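Local coordinates for protein GNA33 (Neisseria gonorrhoeae FA 1090, PDB 2G5D) that probably acts as a lytic transglycosylase of peptidoglycan, cleaving the MurNAc-GlcNAc beta-1,4 linkage with formation of a 1,6-anhydro bond in the MurNAc residue, at residues 79-84 / 100-105; 51-56 / 94-99; 292-295 / 300-303; 209-214 / 219-224; 163-168 / 200-205. All coordinates share one frame; numbering follows the deposited sequence.

Interaction 1 of 5, residues 79-84 / 100-105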
# COMPACT_ATOMS: atom_id res chain seq x y z
N GLN A 79 -10.81 21.59 0.66
CA GLN A 79 -11.92 21.79 -0.27
C GLN A 79 -11.57 22.68 -1.45
O GLN A 79 -11.84 22.34 -2.60
CB GLN A 79 -13.16 22.39 0.44
CG GLN A 79 -13.68 21.61 1.65
CD GLN A 79 -13.17 22.15 2.99
OE1 GLN A 79 -12.03 22.61 3.11
NE2 GLN A 79 -14.02 22.09 4.00
N ASP A 80 -11.00 23.85 -1.14
CA ASP A 80 -10.58 24.83 -2.14
C ASP A 80 -9.47 24.35 -3.11
O ASP A 80 -9.60 24.52 -4.33
CB ASP A 80 -10.16 26.15 -1.46
CG ASP A 80 -11.34 27.04 -1.16
OD1 ASP A 80 -11.13 28.07 -0.48
OD2 ASP A 80 -12.48 26.72 -1.61
N VAL A 81 -8.40 23.75 -2.58
CA VAL A 81 -7.36 23.17 -3.46
C VAL A 81 -7.92 22.04 -4.35
O VAL A 81 -7.61 21.97 -5.54
CB VAL A 81 -6.04 22.75 -2.72
CG1 VAL A 81 -5.27 23.99 -2.20
CG2 VAL A 81 -6.29 21.70 -1.60
N CYS A 82 -8.75 21.18 -3.78
CA CYS A 82 -9.38 20.11 -4.58
C CYS A 82 -10.33 20.63 -5.67
O CYS A 82 -10.31 20.13 -6.80
CB CYS A 82 -10.03 19.07 -3.69
SG CYS A 82 -8.80 17.93 -3.00
N ALA A 83 -11.16 21.61 -5.34
CA ALA A 83 -12.01 22.26 -6.33
C ALA A 83 -11.15 22.91 -7.43
O ALA A 83 -11.41 22.73 -8.62
CB ALA A 83 -12.93 23.30 -5.68
N GLN A 84 -10.11 23.63 -7.01
CA GLN A 84 -9.25 24.36 -7.94
C GLN A 84 -8.45 23.42 -8.85
O GLN A 84 -8.19 23.75 -10.02
CB GLN A 84 -8.31 25.28 -7.18
CG GLN A 84 -7.57 26.28 -8.06
CD GLN A 84 -8.53 27.21 -8.81
OE1 GLN A 84 -9.60 27.53 -8.31
NE2 GLN A 84 -8.13 27.65 -10.00
N GLU A 100 2.47 26.06 -7.13
CA GLU A 100 3.19 27.24 -6.62
C GLU A 100 2.32 28.26 -5.89
O GLU A 100 2.74 28.84 -4.87
CB GLU A 100 3.94 27.94 -7.74
CG GLU A 100 5.14 27.13 -8.20
CD GLU A 100 5.86 27.77 -9.35
OE1 GLU A 100 6.99 27.34 -9.63
OE2 GLU A 100 5.30 28.68 -9.98
N ARG A 101 1.11 28.44 -6.42
CA ARG A 101 0.20 29.48 -6.00
C ARG A 101 -0.64 29.09 -4.80
O ARG A 101 -1.02 29.94 -4.02
CB ARG A 101 -0.70 29.91 -7.16
CG ARG A 101 -0.02 30.96 -8.05
CD ARG A 101 -0.63 31.09 -9.41
NE ARG A 101 0.21 31.93 -10.27
CZ ARG A 101 -0.24 32.69 -11.26
NH1 ARG A 101 -1.55 32.74 -11.54
NH2 ARG A 101 0.62 33.42 -11.97
N TYR A 102 -0.90 27.79 -4.64
CA TYR A 102 -1.86 27.30 -3.64
C TYR A 102 -1.25 26.50 -2.47
O TYR A 102 -1.90 26.31 -1.43
CB TYR A 102 -2.97 26.50 -4.34
CG TYR A 102 -3.99 27.36 -5.10
CD1 TYR A 102 -3.79 27.71 -6.43
CD2 TYR A 102 -5.16 27.81 -4.46
CE1 TYR A 102 -4.73 28.50 -7.11
CE2 TYR A 102 -6.10 28.60 -5.12
CZ TYR A 102 -5.88 28.94 -6.46
OH TYR A 102 -6.83 29.72 -7.12
N PHE A 103 -0.01 26.06 -2.64
CA PHE A 103 0.68 25.24 -1.65
C PHE A 103 1.99 25.88 -1.20
O PHE A 103 2.60 26.68 -1.93
CB PHE A 103 0.96 23.80 -2.15
CG PHE A 103 -0.28 23.02 -2.58
CD1 PHE A 103 -0.93 23.33 -3.78
CD2 PHE A 103 -0.77 21.98 -1.79
CE1 PHE A 103 -2.07 22.65 -4.17
CE2 PHE A 103 -1.90 21.26 -2.19
CZ PHE A 103 -2.55 21.59 -3.39
N THR A 104 2.38 25.52 0.02
CA THR A 104 3.66 25.89 0.60
C THR A 104 4.46 24.62 0.88
O THR A 104 3.92 23.66 1.44
CB THR A 104 3.45 26.71 1.92
OG1 THR A 104 2.81 27.94 1.60
CG2 THR A 104 4.78 26.97 2.65
N PRO A 105 5.76 24.60 0.47
CA PRO A 105 6.59 23.44 0.78
C PRO A 105 7.20 23.46 2.20
O PRO A 105 7.76 24.48 2.64
CB PRO A 105 7.71 23.50 -0.30
CG PRO A 105 7.41 24.70 -1.15
CD PRO A 105 6.51 25.59 -0.32
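Q84 lays its CG over one face of the Y102 ring, 4.0 Å from the ring centroid and 28° off the normal, a CH-pi contact that sits toward the hydroxyl end: the closest ring atom is Y102 CZ, 3.5 Å from Q84 CG. The two side chains cross at about a right angle, yet the Q84 amide plane lies within 9° of the ring plane. The bend at chi2 (61°) brings Q84 CD within 3.5 Å of Y102 OH. One helical turn earlier V81 continues the apolar seam. Its CB comes within 3.7 Å of F103 CZ, the far end of a ring that approaches from the opposite direction, and V81 CG1 makes an off-centre CH-pi contact with the same ring while also touching Y102 CB at 4.0 Å. The contact thus sets helix 79-86 against the place where the chain passes from helix 92-102 into strand 103-110, V81 and Q84 meeting the consecutive residues Y102 and F103. Further out, the polar ends of Q84 and Y102 are held by the backbone of R23, near the start of the modelled chain: Q84 OE1 bonds to R23 N and Y102 OH to R23 O. F65 of helix 58-72 and P413 of strand 403-413 also pack on V81, F98 meets the F103 ring edge-to-face, and C82, pointing away from 100-105, is tied to C69 by a disulfide.

Interaction 2 of 5, residues 51-56 / 94-99; sequences PHWAAQ and QAKRFF
W53 and F99 meet where a loop folds back on the flank of helix 92-102: residues 53-56 form a type I beta turn just ahead of helix 58-72, and W53, its first residue, carries its indole to helix 92-102. From W53 CB the side chain leaves with CG anti to the backbone N (chi1 177°), a setting that carries the ring across to the helix although the CB bond itself is not aimed at it. The pyrrole side of the indole comes first to K96, whose CG lies 4.1 Å from W53 NE1 and oblique to the ring, with CE of the same lysine hardly farther off. The indole N-H is satisfied elsewhere: W53 NE1 is hydrogen-bonded to E100 OE1, one helical turn beyond K96. At the far end of the six-membered ring, W53 CH2 reaches F99 CB at 4.1 Å, the methylene approaching the indole edge near its plane. The phenyl group of F99 then turns away, and F98 CD2 lies above the centre of one of its faces. F58 adds an edge-to-face partner to the indole and also touches K96 and F99. The outer margin of the contact is polar: K96, bent at chi3 (140°), brings its ammonium group beside the turn, where a water accepts from K96 NZ at 2.6 Å and donates to A54 O at 2.9 Å.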
# COMPACT_ATOMS: atom_id res chain seq x y z
N PRO A 51 14.94 20.25 -5.89
CA PRO A 51 15.78 20.05 -7.05
C PRO A 51 14.95 19.59 -8.26
O PRO A 51 14.08 18.75 -8.10
CB PRO A 51 16.78 18.98 -6.60
CG PRO A 51 16.10 18.25 -5.46
CD PRO A 51 15.16 19.25 -4.82
N HIS A 52 15.19 20.19 -9.43
CA HIS A 52 14.44 19.88 -10.65
C HIS A 52 12.94 20.19 -10.59
O HIS A 52 12.17 19.72 -11.42
CB HIS A 52 14.65 18.43 -11.09
CG HIS A 52 16.06 18.10 -11.42
ND1 HIS A 52 16.48 16.83 -11.73
CD2 HIS A 52 17.17 18.89 -11.49
CE1 HIS A 52 17.77 16.84 -11.98
NE2 HIS A 52 18.22 18.07 -11.82
N TRP A 53 12.56 21.03 -9.64
CA TRP A 53 11.22 21.60 -9.56
C TRP A 53 10.73 22.11 -10.92
O TRP A 53 9.64 21.75 -11.36
CB TRP A 53 11.19 22.76 -8.58
CG TRP A 53 9.84 23.40 -8.56
CD1 TRP A 53 9.44 24.54 -9.21
CD2 TRP A 53 8.69 22.89 -7.88
NE1 TRP A 53 8.10 24.77 -8.96
CE2 TRP A 53 7.62 23.78 -8.14
CE3 TRP A 53 8.46 21.79 -7.04
CZ2 TRP A 53 6.34 23.58 -7.61
CZ3 TRP A 53 7.18 21.58 -6.52
CH2 TRP A 53 6.15 22.48 -6.80
N ALA A 54 11.53 22.96 -11.56
CA ALA A 54 11.21 23.57 -12.87
C ALA A 54 10.82 22.56 -13.94
O ALA A 54 9.86 22.80 -14.70
CB ALA A 54 12.40 24.41 -13.36
N ALA A 55 11.56 21.44 -13.99
CA ALA A 55 11.44 20.41 -15.02
C ALA A 55 10.43 19.26 -14.74
O ALA A 55 10.34 18.29 -15.51
CB ALA A 55 12.82 19.85 -15.38
N GLN A 56 9.67 19.37 -13.66
CA GLN A 56 8.63 18.38 -13.35
C GLN A 56 7.54 18.22 -14.42
O GLN A 56 7.12 19.18 -15.04
CB GLN A 56 7.94 18.68 -12.03
CG GLN A 56 8.80 18.49 -10.78
CD GLN A 56 9.40 17.11 -10.73
OE1 GLN A 56 8.67 16.12 -10.58
NE2 GLN A 56 10.72 17.02 -10.90
N GLN A 94 0.32 25.22 -16.48
CA GLN A 94 -0.76 25.59 -15.56
C GLN A 94 -0.72 24.86 -14.21
O GLN A 94 -0.98 25.45 -13.14
CB GLN A 94 -2.09 25.31 -16.25
CG GLN A 94 -2.47 26.35 -17.32
CD GLN A 94 -1.94 26.09 -18.74
OE1 GLN A 94 -2.21 26.89 -19.65
NE2 GLN A 94 -1.22 25.00 -18.94
N ALA A 95 -0.39 23.57 -14.27
CA ALA A 95 -0.29 22.70 -13.11
C ALA A 95 0.86 23.11 -12.19
O ALA A 95 0.73 23.05 -10.99
CB ALA A 95 -0.15 21.25 -13.55
N LYS A 96 2.00 23.51 -12.76
CA LYS A 96 3.07 24.11 -11.95
C LYS A 96 2.59 25.34 -11.17
O LYS A 96 2.86 25.47 -9.96
CB LYS A 96 4.24 24.53 -12.83
CG LYS A 96 5.41 25.12 -12.03
CD LYS A 96 6.60 25.29 -12.92
CE LYS A 96 7.31 26.58 -12.64
NZ LYS A 96 7.99 27.06 -13.86
N ARG A 97 1.91 26.24 -11.87
CA ARG A 97 1.40 27.47 -11.25
C ARG A 97 0.40 27.24 -10.15
O ARG A 97 0.43 27.97 -9.16
CB ARG A 97 0.91 28.46 -12.29
CG ARG A 97 2.07 29.13 -12.89
CD ARG A 97 2.03 29.19 -14.40
NE ARG A 97 1.41 30.42 -14.87
CZ ARG A 97 2.09 31.53 -15.15
NH1 ARG A 97 1.44 32.60 -15.59
NH2 ARG A 97 3.41 31.56 -14.99
N PHE A 98 -0.45 26.23 -10.33
CA PHE A 98 -1.35 25.70 -9.29
C PHE A 98 -0.61 25.24 -8.00
O PHE A 98 -1.03 25.59 -6.90
CB PHE A 98 -2.16 24.54 -9.88
CG PHE A 98 -2.96 23.76 -8.86
CD1 PHE A 98 -4.08 24.33 -8.23
CD2 PHE A 98 -2.63 22.44 -8.55
CE1 PHE A 98 -4.81 23.62 -7.30
CE2 PHE A 98 -3.36 21.71 -7.62
CZ PHE A 98 -4.45 22.29 -7.00
N PHE A 99 0.46 24.47 -8.16
CA PHE A 99 1.20 23.96 -7.00
C PHE A 99 2.00 25.10 -6.34
O PHE A 99 2.20 25.09 -5.14
CB PHE A 99 2.10 22.74 -7.34
CG PHE A 99 1.32 21.47 -7.68
CD1 PHE A 99 1.35 20.93 -8.97
CD2 PHE A 99 0.53 20.84 -6.70
CE1 PHE A 99 0.60 19.75 -9.28
CE2 PHE A 99 -0.22 19.67 -7.01
CZ PHE A 99 -0.17 19.13 -8.29
O HOH W 1 9.39 25.54 -15.41

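Interaction 3 of 5, residues 292-295 / 300-303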
# COMPACT_ATOMS: atom_id res chain seq x y z
N LYS A 292 10.04 -18.98 -7.04
CA LYS A 292 9.25 -19.61 -8.09
C LYS A 292 10.04 -20.73 -8.79
O LYS A 292 9.50 -21.83 -8.98
CB LYS A 292 8.77 -18.56 -9.09
CG LYS A 292 7.97 -19.13 -10.24
CD LYS A 292 7.66 -18.06 -11.26
CE LYS A 292 6.93 -18.67 -12.43
NZ LYS A 292 6.41 -17.65 -13.36
N ALA A 293 11.29 -20.46 -9.15
CA ALA A 293 12.16 -21.44 -9.81
C ALA A 293 12.57 -22.59 -8.89
O ALA A 293 12.59 -23.76 -9.32
CB ALA A 293 13.38 -20.76 -10.42
N TYR A 294 12.88 -22.28 -7.63
CA TYR A 294 13.19 -23.31 -6.64
C TYR A 294 12.01 -24.28 -6.44
O TYR A 294 12.20 -25.48 -6.29
CB TYR A 294 13.62 -22.69 -5.29
CG TYR A 294 13.85 -23.72 -4.20
CD1 TYR A 294 15.11 -24.25 -3.97
CD2 TYR A 294 12.79 -24.18 -3.40
CE1 TYR A 294 15.33 -25.21 -2.98
CE2 TYR A 294 12.99 -25.14 -2.42
CZ TYR A 294 14.25 -25.65 -2.20
OH TYR A 294 14.45 -26.60 -1.22
N MET A 295 10.80 -23.73 -6.46
CA MET A 295 9.58 -24.49 -6.20
C MET A 295 9.18 -25.38 -7.38
O MET A 295 8.63 -26.48 -7.20
CB MET A 295 8.45 -23.52 -5.84
CG MET A 295 7.78 -23.79 -4.51
SD MET A 295 8.85 -24.35 -3.16
CE MET A 295 9.39 -22.84 -2.37
N GLN A 300 8.20 -30.85 -3.51
CA GLN A 300 8.14 -31.47 -2.17
C GLN A 300 8.26 -30.47 -1.00
O GLN A 300 8.04 -30.85 0.17
CB GLN A 300 9.19 -32.60 -2.06
CG GLN A 300 10.60 -32.18 -1.61
CD GLN A 300 11.44 -31.54 -2.70
OE1 GLN A 300 11.04 -31.45 -3.86
NE2 GLN A 300 12.63 -31.08 -2.33
N ARG A 301 8.61 -29.22 -1.30
CA ARG A 301 8.77 -28.19 -0.28
C ARG A 301 7.76 -27.04 -0.33
O ARG A 301 7.81 -26.15 0.51
CB ARG A 301 10.20 -27.64 -0.28
CG ARG A 301 11.25 -28.68 0.04
CD ARG A 301 11.65 -28.73 1.51
NE ARG A 301 12.48 -29.91 1.80
CZ ARG A 301 12.25 -30.78 2.79
NH1 ARG A 301 11.23 -30.59 3.61
NH2 ARG A 301 13.06 -31.82 2.96
N LEU A 302 6.85 -27.08 -1.32
CA LEU A 302 5.88 -26.00 -1.60
C LEU A 302 4.95 -25.72 -0.44
O LEU A 302 4.82 -24.56 0.02
CB LEU A 302 5.03 -26.37 -2.82
CG LEU A 302 4.46 -25.35 -3.82
CD1 LEU A 302 3.01 -25.69 -4.19
CD2 LEU A 302 4.58 -23.91 -3.36
N ALA A 303 4.26 -26.77 0.03
CA ALA A 303 3.30 -26.66 1.13
C ALA A 303 3.96 -26.13 2.40
O ALA A 303 3.51 -25.14 2.99
CB ALA A 303 2.61 -28.00 1.38
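M295 and L302 meet across the short connection between two consecutive helices, 288-297 and 302-306, within the region assigned to the MltA-specific insert. Their CA atoms are 6.1 Å apart. M295 CG presses on L302 CD2 at 3.4 Å, tighter than usual for two carbons, and lies 3.7 Å from L302 CG, so one methylene meets the branched end of the leucine while the side chains run at a slant to each other. Beyond CG the methionine bends at chi2 (37°) and again at chi3 (90°), which places its sulfur against the start of the second helix: M295 SD is 3.7 Å from L302 CA. The sulfur also lies in the plane of the neighbouring Y294 ring, at its edge. M275 of helix 271-276 packs on both Y294 and M295, and V235 and P234 of helix 234-243 touch M295 and L302 respectively. R301 closes the other flank with its aliphatic part, CB lying at the Y294 ring edge, while its guanidinium group turns away to a salt bridge with E304. Y294 OH comes closest to the arginine at R301 CG, 4.0 Å away.

Interaction 4 of 5, residues 209-214 / 219-224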
# COMPACT_ATOMS: atom_id res chain seq x y z
N PRO A 209 -10.33 -18.32 16.11
CA PRO A 209 -9.52 -17.68 15.06
C PRO A 209 -9.85 -18.26 13.68
O PRO A 209 -10.12 -19.46 13.58
CB PRO A 209 -8.09 -18.04 15.47
CG PRO A 209 -8.15 -18.12 16.95
CD PRO A 209 -9.52 -18.66 17.29
N TYR A 210 -9.85 -17.42 12.65
CA TYR A 210 -10.11 -17.90 11.30
C TYR A 210 -8.94 -18.75 10.79
O TYR A 210 -7.86 -18.76 11.39
CB TYR A 210 -10.46 -16.77 10.31
CG TYR A 210 -11.32 -17.29 9.18
CD1 TYR A 210 -10.78 -17.53 7.91
CD2 TYR A 210 -12.66 -17.61 9.40
CE1 TYR A 210 -11.57 -18.06 6.89
CE2 TYR A 210 -13.45 -18.13 8.40
CZ TYR A 210 -12.90 -18.36 7.14
OH TYR A 210 -13.70 -18.89 6.16
N HIS A 211 -9.19 -19.49 9.71
CA HIS A 211 -8.21 -20.40 9.11
C HIS A 211 -6.90 -19.70 8.71
O HIS A 211 -6.89 -18.53 8.32
CB HIS A 211 -8.83 -21.08 7.89
CG HIS A 211 -10.02 -21.93 8.20
ND1 HIS A 211 -9.92 -23.14 8.87
CD2 HIS A 211 -11.34 -21.77 7.92
CE1 HIS A 211 -11.12 -23.67 8.99
NE2 HIS A 211 -12.00 -22.87 8.43
N THR A 212 -5.80 -20.44 8.85
CA THR A 212 -4.46 -19.96 8.53
C THR A 212 -4.16 -20.29 7.08
O THR A 212 -4.86 -21.11 6.48
CB THR A 212 -3.40 -20.66 9.41
OG1 THR A 212 -3.54 -22.08 9.27
CG2 THR A 212 -3.54 -20.28 10.88
N ARG A 213 -3.12 -19.65 6.52
CA ARG A 213 -2.69 -19.91 5.14
C ARG A 213 -2.50 -21.40 4.86
O ARG A 213 -2.97 -21.89 3.84
CB ARG A 213 -1.40 -19.17 4.80
CG ARG A 213 -0.93 -19.39 3.36
CD ARG A 213 0.28 -18.55 3.03
NE ARG A 213 -0.02 -17.12 3.02
CZ ARG A 213 -0.52 -16.44 1.98
NH1 ARG A 213 -0.78 -17.03 0.82
NH2 ARG A 213 -0.74 -15.15 2.12
N ASN A 214 -1.82 -22.11 5.75
CA ASN A 214 -1.57 -23.54 5.56
C ASN A 214 -2.86 -24.35 5.44
O ASN A 214 -2.94 -25.26 4.62
CB ASN A 214 -0.68 -24.12 6.67
CG ASN A 214 -0.41 -25.60 6.49
OD1 ASN A 214 -0.67 -26.40 7.39
ND2 ASN A 214 0.10 -25.97 5.32
N GLY A 219 -7.08 -26.74 1.57
CA GLY A 219 -8.46 -26.90 1.11
C GLY A 219 -9.56 -26.59 2.11
O GLY A 219 -10.70 -26.98 1.90
N ALA A 220 -9.22 -25.89 3.20
CA ALA A 220 -10.20 -25.58 4.25
C ALA A 220 -11.34 -24.64 3.82
O ALA A 220 -12.34 -24.55 4.52
CB ALA A 220 -9.51 -25.04 5.50
N LEU A 221 -11.18 -23.95 2.70
CA LEU A 221 -12.21 -23.05 2.21
C LEU A 221 -13.07 -23.66 1.10
O LEU A 221 -13.90 -22.97 0.51
CB LEU A 221 -11.60 -21.71 1.73
CG LEU A 221 -10.86 -20.83 2.74
CD1 LEU A 221 -10.42 -19.55 2.07
CD2 LEU A 221 -11.68 -20.51 3.97
N ASP A 222 -12.89 -24.94 0.83
CA ASP A 222 -13.69 -25.63 -0.17
C ASP A 222 -15.18 -25.54 0.16
O ASP A 222 -15.62 -26.04 1.20
CB ASP A 222 -13.28 -27.10 -0.30
CG ASP A 222 -12.01 -27.28 -1.13
OD1 ASP A 222 -11.56 -26.30 -1.77
OD2 ASP A 222 -11.47 -28.40 -1.13
N GLY A 223 -15.91 -24.88 -0.73
CA GLY A 223 -17.37 -24.77 -0.64
C GLY A 223 -17.92 -23.62 0.17
O GLY A 223 -19.14 -23.50 0.32
N LYS A 224 -17.06 -22.75 0.70
CA LYS A 224 -17.53 -21.70 1.62
C LYS A 224 -16.87 -20.32 1.43
O LYS A 224 -16.81 -19.51 2.36
CB LYS A 224 -17.42 -22.16 3.08
CG LYS A 224 -16.00 -22.43 3.57
CD LYS A 224 -15.98 -22.67 5.06
CE LYS A 224 -14.59 -22.45 5.62
NZ LYS A 224 -14.55 -22.82 7.07
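A220 sets its methyl group over one face of the H211 imidazole, a CH-pi contact with A220 CB 4.0 Å from the ring centroid and 16° off the ring normal. It follows G219, whose positive phi closes the preceding helix 213-217 in a Schellman motif and begins a type I turn to D222. L221 then reaches back with CD2, which lies 3.4 Å from Y210 OH and 3.8 Å from Y210 CE1, oblique to the tyrosine ring, and also touches the imidazole. The short helix 213-217, with T212 at its N-cap, is therefore bracketed by its own flanking loops, which meet side by side within the region assigned to the MltA-specific insert. A second turn, type II, runs from L221 through G223 to K224. The lysine chain is extended beyond CG, and this length carries K224 NZ to the edge of the H211 ring, where it donates to NE2 at 2.9 Å from a position 17° out of the ring plane. On the way K224 CE passes 3.7 Å from Y210 OH. D146 ties the two polar ends together, its OD2 in a salt bridge with K224 NZ and its OD1 hydrogen-bonded to Y210 OH.

Interaction 5 of 5, residues 163-168 / 200-205; sequences VRIRQT and GRFEGS
F202 makes all the apolar contacts between these segments, spanning the gap from strand 197-203 with the far end of its ring. I165 CG2 meets it at the edge, near the ring plane, 3.5 Å from F202 CE2. Farther round the rim, Q167 adds the aliphatic part of its chain: Q167 CB is 3.6 Å from F202 CZ, approaching obliquely, and Q167 CG is 3.7 Å from F202 CE1, lying in the ring plane at the edge. The glutamine has CG anti to its own N (chi1 -158°) and runs on extended, which draws it alongside the phenylalanine rim; its amide plane stands nearly perpendicular to the ring, 89° apart. Around them, the rings of H182 and F207 meet F202, I148 touches it too, and V150 and F207 touch I165. The polar interaction belongs to the other side of strand 197-203, where R201 and E203 point away from the F202 ring. R201 NH1 donates to E203 OE1 at 2.7 Å in a salt bridge that is nearly straight (168°), with the oxygen in the guanidinium plane and approached on its anti side. The backbones of 163-168 and 200-205 are not paired: strands 206-209 and 182-184 lie between them. The F202 ring, crossing one face, meets I165 of the edge strand and Q167 just beyond it because the sheet curls, a five-stranded mixed sheet within the MltA-specific insert region.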
# COMPACT_ATOMS: atom_id res chain seq x y z
N VAL A 163 -14.45 -13.72 26.27
CA VAL A 163 -15.52 -12.72 26.11
C VAL A 163 -16.72 -13.28 25.32
O VAL A 163 -16.75 -14.46 24.97
CB VAL A 163 -15.01 -11.40 25.47
CG1 VAL A 163 -14.00 -10.71 26.38
CG2 VAL A 163 -14.43 -11.63 24.08
N ARG A 164 -17.71 -12.41 25.06
CA ARG A 164 -18.95 -12.80 24.38
C ARG A 164 -19.05 -12.11 23.03
O ARG A 164 -18.65 -10.95 22.89
CB ARG A 164 -20.17 -12.46 25.26
CG ARG A 164 -21.53 -12.40 24.54
CD ARG A 164 -22.15 -13.77 24.32
NE ARG A 164 -22.80 -14.27 25.55
CZ ARG A 164 -22.41 -15.35 26.23
NH1 ARG A 164 -21.37 -16.08 25.80
NH2 ARG A 164 -23.06 -15.71 27.33
N ILE A 165 -19.58 -12.84 22.03
CA ILE A 165 -19.78 -12.30 20.68
C ILE A 165 -21.24 -12.45 20.23
O ILE A 165 -21.77 -13.46 20.48
CB ILE A 165 -18.77 -12.91 19.65
CG1 ILE A 165 -17.60 -11.94 19.40
CG2 ILE A 165 -19.36 -13.19 18.27
CD1 ILE A 165 -16.51 -11.96 20.44
N ARG A 166 -21.70 -11.40 19.48
CA ARG A 166 -23.01 -11.41 18.82
C ARG A 166 -22.85 -10.95 17.38
O ARG A 166 -22.28 -9.88 17.12
CB ARG A 166 -24.00 -10.50 19.57
CG ARG A 166 -25.35 -10.28 18.83
CD ARG A 166 -26.51 -9.85 20.06
NE ARG A 166 -25.95 -8.32 20.46
CZ ARG A 166 -26.11 -7.29 19.70
NH1 ARG A 166 -26.36 -7.48 18.40
NH2 ARG A 166 -25.48 -5.89 20.09
N GLN A 167 -23.34 -11.76 16.44
CA GLN A 167 -23.30 -11.44 15.01
C GLN A 167 -24.25 -10.29 14.68
O GLN A 167 -25.40 -10.27 15.15
CB GLN A 167 -23.66 -12.67 14.17
CG GLN A 167 -23.14 -12.61 12.74
CD GLN A 167 -23.95 -13.47 11.78
OE1 GLN A 167 -25.10 -13.81 12.04
NE2 GLN A 167 -23.34 -13.81 10.64
N THR A 168 -23.77 -9.34 13.88
CA THR A 168 -24.54 -8.14 13.51
C THR A 168 -24.64 -7.94 12.00
O THR A 168 -25.04 -6.88 11.52
CB THR A 168 -23.95 -6.85 14.17
OG1 THR A 168 -22.63 -6.60 13.65
CG2 THR A 168 -23.90 -6.98 15.70
N GLY A 200 -12.72 -14.23 12.88
CA GLY A 200 -13.04 -15.61 13.23
C GLY A 200 -14.31 -16.15 12.62
O GLY A 200 -14.87 -15.58 11.68
N ARG A 201 -14.77 -17.28 13.16
CA ARG A 201 -15.96 -17.98 12.69
C ARG A 201 -16.64 -18.72 13.84
O ARG A 201 -15.96 -19.19 14.76
CB ARG A 201 -15.61 -18.97 11.57
CG ARG A 201 -14.49 -19.94 11.92
CD ARG A 201 -14.32 -21.04 10.90
NE ARG A 201 -13.62 -22.18 11.49
CZ ARG A 201 -14.21 -23.27 11.96
NH1 ARG A 201 -15.53 -23.40 11.90
NH2 ARG A 201 -13.48 -24.23 12.50
N PHE A 202 -17.96 -18.83 13.78
CA PHE A 202 -18.74 -19.59 14.77
C PHE A 202 -18.56 -21.09 14.54
O PHE A 202 -18.58 -21.56 13.40
CB PHE A 202 -20.23 -19.24 14.71
CG PHE A 202 -20.53 -17.76 14.83
CD1 PHE A 202 -21.11 -17.07 13.77
CD2 PHE A 202 -20.23 -17.06 16.00
CE1 PHE A 202 -21.40 -15.70 13.87
CE2 PHE A 202 -20.51 -15.70 16.11
CZ PHE A 202 -21.09 -15.02 15.05
N GLU A 203 -18.38 -21.83 15.63
CA GLU A 203 -18.22 -23.29 15.58
C GLU A 203 -18.56 -23.84 16.96
O GLU A 203 -17.82 -23.61 17.92
CB GLU A 203 -16.79 -23.67 15.17
CG GLU A 203 -16.47 -25.17 15.22
CD GLU A 203 -17.00 -25.95 14.02
OE1 GLU A 203 -16.97 -25.42 12.88
OE2 GLU A 203 -17.43 -27.11 14.21
N GLY A 204 -19.68 -24.55 17.04
CA GLY A 204 -20.23 -25.01 18.31
C GLY A 204 -20.88 -23.84 19.01
O GLY A 204 -21.77 -23.20 18.45
N SER A 205 -20.44 -23.56 20.23
CA SER A 205 -20.80 -22.31 20.91
C SER A 205 -19.52 -21.50 21.14
O SER A 205 -19.35 -20.86 22.18
CB SER A 205 -21.54 -22.58 22.22
OG SER A 205 -20.65 -22.96 23.26

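Interactions 1 and 2 share helix 92-102 and touch through F98 and the E100-W53 bond, forming one continuous patch around helix 92-102; the other three lie within the MltA-specific insert region, the centre of interaction 3 about 49 Å from that of interaction 2 and 51 Å from that of interaction 1. Interaction 1 is the buried one, built on CH-pi and apolar contacts, whereas interaction 2 grades from an aromatic interior to a water bridge at its rim. Interactions 4 and 5, with centres about 17 Å apart, meet where R201 packs near H211 and Y210. Only interaction 4 has a direct hydrogen bond between its segments; interactions 3 and 5 rely on apolar contacts, their salt bridges lying outside the interface.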